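Local coordinates for yfhH hypothetical protein (Bacillus subtilis, PDB 1SF9) that is of unknown function but may act as a transcriptional regulator, at residues 92-96 / 107-111. Numbering follows the deposited sequence.
Sequences EDEFT and GYRTS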
ATOM      1  N   GLU A  92     -14.015   5.489  -6.376  1.00 21.74           N
ATOM      2  CA  GLU A  92     -15.134   6.293  -5.889  1.00 23.80           C
ATOM      3  C   GLU A  92     -15.679   5.643  -4.618  1.00 20.68           C
ATOM      4  O   GLU A  92     -16.792   5.945  -4.174  1.00 19.95           O
ATOM      5  CB  GLU A  92     -16.249   6.360  -6.933  1.00 28.89           C
ATOM      6  CG  GLU A  92     -15.833   7.032  -8.225  1.00 36.16           C
ATOM      7  CD  GLU A  92     -16.088   6.151  -9.415  1.00 40.31           C
ATOM      8  OE1 GLU A  92     -17.274   5.862  -9.688  1.00 43.14           O
ATOM      9  OE2 GLU A  92     -15.103   5.739 -10.070  1.00 44.50           O
ATOM     10  N   ASP A  93     -14.888   4.747  -4.043  1.00 15.54           N
ATOM     11  CA  ASP A  93     -15.285   4.031  -2.828  1.00 12.85           C
ATOM     12  C   ASP A  93     -14.862   4.760  -1.532  1.00  9.95           C
ATOM     13  O   ASP A  93     -13.913   5.555  -1.528  1.00 12.13           O
ATOM     14  CB  ASP A  93     -14.635   2.634  -2.801  1.00 12.95           C
ATOM     15  CG  ASP A  93     -15.136   1.704  -3.900  1.00 21.34           C
ATOM     16  OD1 ASP A  93     -14.571   0.587  -4.011  1.00 20.93           O
ATOM     17  OD2 ASP A  93     -16.078   2.061  -4.644  1.00 19.64           O
ATOM     18  N   GLU A  94     -15.563   4.444  -0.446  1.00 10.37           N
ATOM     19  CA  GLU A  94     -15.311   5.002   0.902  1.00  8.67           C
ATOM     20  C   GLU A  94     -15.005   3.813   1.789  1.00  8.24           C
ATOM     21  O   GLU A  94     -15.634   2.761   1.667  1.00  9.13           O
ATOM     22  CB  GLU A  94     -16.544   5.747   1.433  1.00 11.41           C
ATOM     23  CG  GLU A  94     -16.679   7.148   0.820  1.00 19.69           C
ATOM     24  CD  GLU A  94     -17.859   7.955   1.363  1.00 22.29           C
ATOM     25  OE1 GLU A  94     -18.408   7.631   2.443  1.00 21.96           O
ATOM     26  OE2 GLU A  94     -18.236   8.938   0.687  1.00 29.10           O
ATOM     27  N   PHE A  95     -14.025   3.985   2.666  1.00  5.71           N
ATOM     28  CA  PHE A  95     -13.572   2.909   3.530  1.00  6.14           C
ATOM     29  C   PHE A  95     -13.576   3.375   4.977  1.00  4.90           C
ATOM     30  O   PHE A  95     -12.954   4.373   5.321  1.00  5.67           O
ATOM     31  CB  PHE A  95     -12.151   2.542   3.090  1.00  5.50           C
ATOM     32  CG  PHE A  95     -11.547   1.376   3.827  1.00  4.73           C
ATOM     33  CD1 PHE A  95     -10.694   1.581   4.896  1.00  4.74           C
ATOM     34  CD2 PHE A  95     -11.774   0.067   3.393  1.00  4.33           C
ATOM     35  CE1 PHE A  95     -10.071   0.500   5.521  1.00  8.53           C
ATOM     36  CE2 PHE A  95     -11.151  -1.020   4.019  1.00  5.84           C
ATOM     37  CZ  PHE A  95     -10.296  -0.801   5.075  1.00  6.18           C
ATOM     38  N   THR A  96     -14.273   2.632   5.811  1.00  4.33           N
ATOM     39  CA  THR A  96     -14.344   2.929   7.234  1.00  4.90           C
ATOM     40  C   THR A  96     -13.333   2.050   7.963  1.00  3.66           C
ATOM     41  O   THR A  96     -13.323   0.832   7.803  1.00  6.33           O
ATOM     42  CB  THR A  96     -15.766   2.651   7.751  1.00  5.30           C
ATOM     43  OG1 THR A  96     -16.697   3.465   7.002  1.00  5.15           O
ATOM     44  CG2 THR A  96     -15.862   2.942   9.251  1.00  6.91           C
ATOM     45  N   GLY A 107     -10.695  -2.712   7.797  1.00  3.86           N
ATOM     46  CA  GLY A 107     -11.999  -2.070   7.875  1.00  4.83           C
ATOM     47  C   GLY A 107     -12.875  -2.600   6.764  1.00  5.78           C
ATOM     48  O   GLY A 107     -12.742  -3.751   6.374  1.00  7.82           O
ATOM     49  N   TYR A 108     -13.784  -1.777   6.265  1.00  3.58           N
ATOM     50  CA  TYR A 108     -14.652  -2.221   5.186  1.00  4.80           C
ATOM     51  C   TYR A 108     -15.075  -1.063   4.284  1.00  5.80           C
ATOM     52  O   TYR A 108     -15.114   0.111   4.678  1.00  5.15           O
ATOM     53  CB  TYR A 108     -15.936  -2.880   5.741  1.00  5.54           C
ATOM     54  CG  TYR A 108     -16.703  -1.982   6.675  1.00  6.52           C
ATOM     55  CD1 TYR A 108     -16.364  -1.915   8.034  1.00  2.00           C
ATOM     56  CD2 TYR A 108     -17.723  -1.148   6.190  1.00  3.09           C
ATOM     57  CE1 TYR A 108     -17.027  -1.025   8.908  1.00  5.86           C
ATOM     58  CE2 TYR A 108     -18.389  -0.261   7.048  1.00  6.98           C
ATOM     59  CZ  TYR A 108     -18.040  -0.208   8.399  1.00  5.32           C
ATOM     60  OH  TYR A 108     -18.727   0.636   9.253  1.00  7.66           O
ATOM     61  N   ARG A 109     -15.380  -1.405   3.047  1.00  5.86           N
ATOM     62  CA  ARG A 109     -15.868  -0.403   2.111  1.00  5.71           C
ATOM     63  C   ARG A 109     -17.371  -0.232   2.368  1.00  4.01           C
ATOM     64  O   ARG A 109     -18.060  -1.198   2.676  1.00  7.36           O
ATOM     65  CB  ARG A 109     -15.657  -0.893   0.696  1.00  6.44           C
ATOM     66  CG  ARG A 109     -14.179  -0.964   0.325  1.00  5.72           C
ATOM     67  CD  ARG A 109     -14.023  -1.550  -1.086  1.00  8.01           C
ATOM     68  NE  ARG A 109     -12.607  -1.890  -1.282  1.00  8.12           N
ATOM     69  CZ  ARG A 109     -11.771  -1.261  -2.095  1.00  8.64           C
ATOM     70  NH1 ARG A 109     -10.512  -1.663  -2.147  1.00 11.09           N
ATOM     71  NH2 ARG A 109     -12.167  -0.253  -2.866  1.00 17.18           N
ATOM     72  N   THR A 110     -17.883   0.992   2.232  1.00  6.37           N
ATOM     73  CA  THR A 110     -19.312   1.201   2.467  1.00  8.06           C
ATOM     74  C   THR A 110     -20.131   0.430   1.423  1.00  9.34           C
ATOM     75  O   THR A 110     -21.291   0.100   1.667  1.00  8.12           O
ATOM     76  CB  THR A 110     -19.673   2.697   2.441  1.00  9.71           C
ATOM     77  OG1 THR A 110     -19.345   3.263   1.176  1.00  9.59           O
ATOM     78  CG2 THR A 110     -18.891   3.447   3.492  1.00  9.70           C
ATOM     79  N   SER A 111     -19.520   0.114   0.282  1.00  8.48           N
ATOM     80  CA  SER A 111     -20.223  -0.659  -0.740  1.00  9.89           C
ATOM     81  C   SER A 111     -20.178  -2.185  -0.501  1.00  8.82           C
ATOM     82  O   SER A 111     -20.876  -2.947  -1.186  1.00  9.59           O
ATOM     83  CB  SER A 111     -19.669  -0.339  -2.136  1.00 11.25           C
ATOM     84  OG  SER A 111     -18.281  -0.574  -2.208  1.00 14.79           O
TER
HETATM   85  O   HOH W   1     -17.537   2.342  -1.090  1.00 16.10           O
HETATM   86  O   HOH W   2     -19.296   2.914   7.800  1.00  8.57           O
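Asp93 and Arg109 form a salt bridge in which NH2 of Arg109 meets the anti lone pair of Asp93 OD1 at 2.8 Å, the carboxylate and guanidinium planes being almost perpendicular (87°). Arg109 is extended from CG to NE, and its NE forms a salt bridge with Glu117 on strand 115-120, so that one guanidinium serves two carboxylates. Between the backbones, Thr96 N donates to Tyr108 O at 2.9 Å and Tyr108 N returns the bond to Thr96 O at 3.1 Å, while Thr110 N donates to Glu94 O. A water accepts from Glu94 N and also bonds Thr110 OG1 and Ser111 OG. A second water joins Thr96 OG1, itself bonded to Thr85, to Tyr108 OH; here Thr96 CB rests over the tyrosine ring, 4.1 Å from its centroid. On the other face Phe95, with CG anti to its backbone N (chi1 -176°), swings its ring across the neighbouring strand, bringing CZ 3.3 Å from Gly107 N and CD2 4.0 Å from Arg109 CG. A serine in its place would probably open a gap over Gly107 and beside Arg109 CG. The shared guanidinium thus ties this antiparallel hairpin to strand 115-120, while water-bridged hydroxyls join its strands on the threonine-tyrosine face.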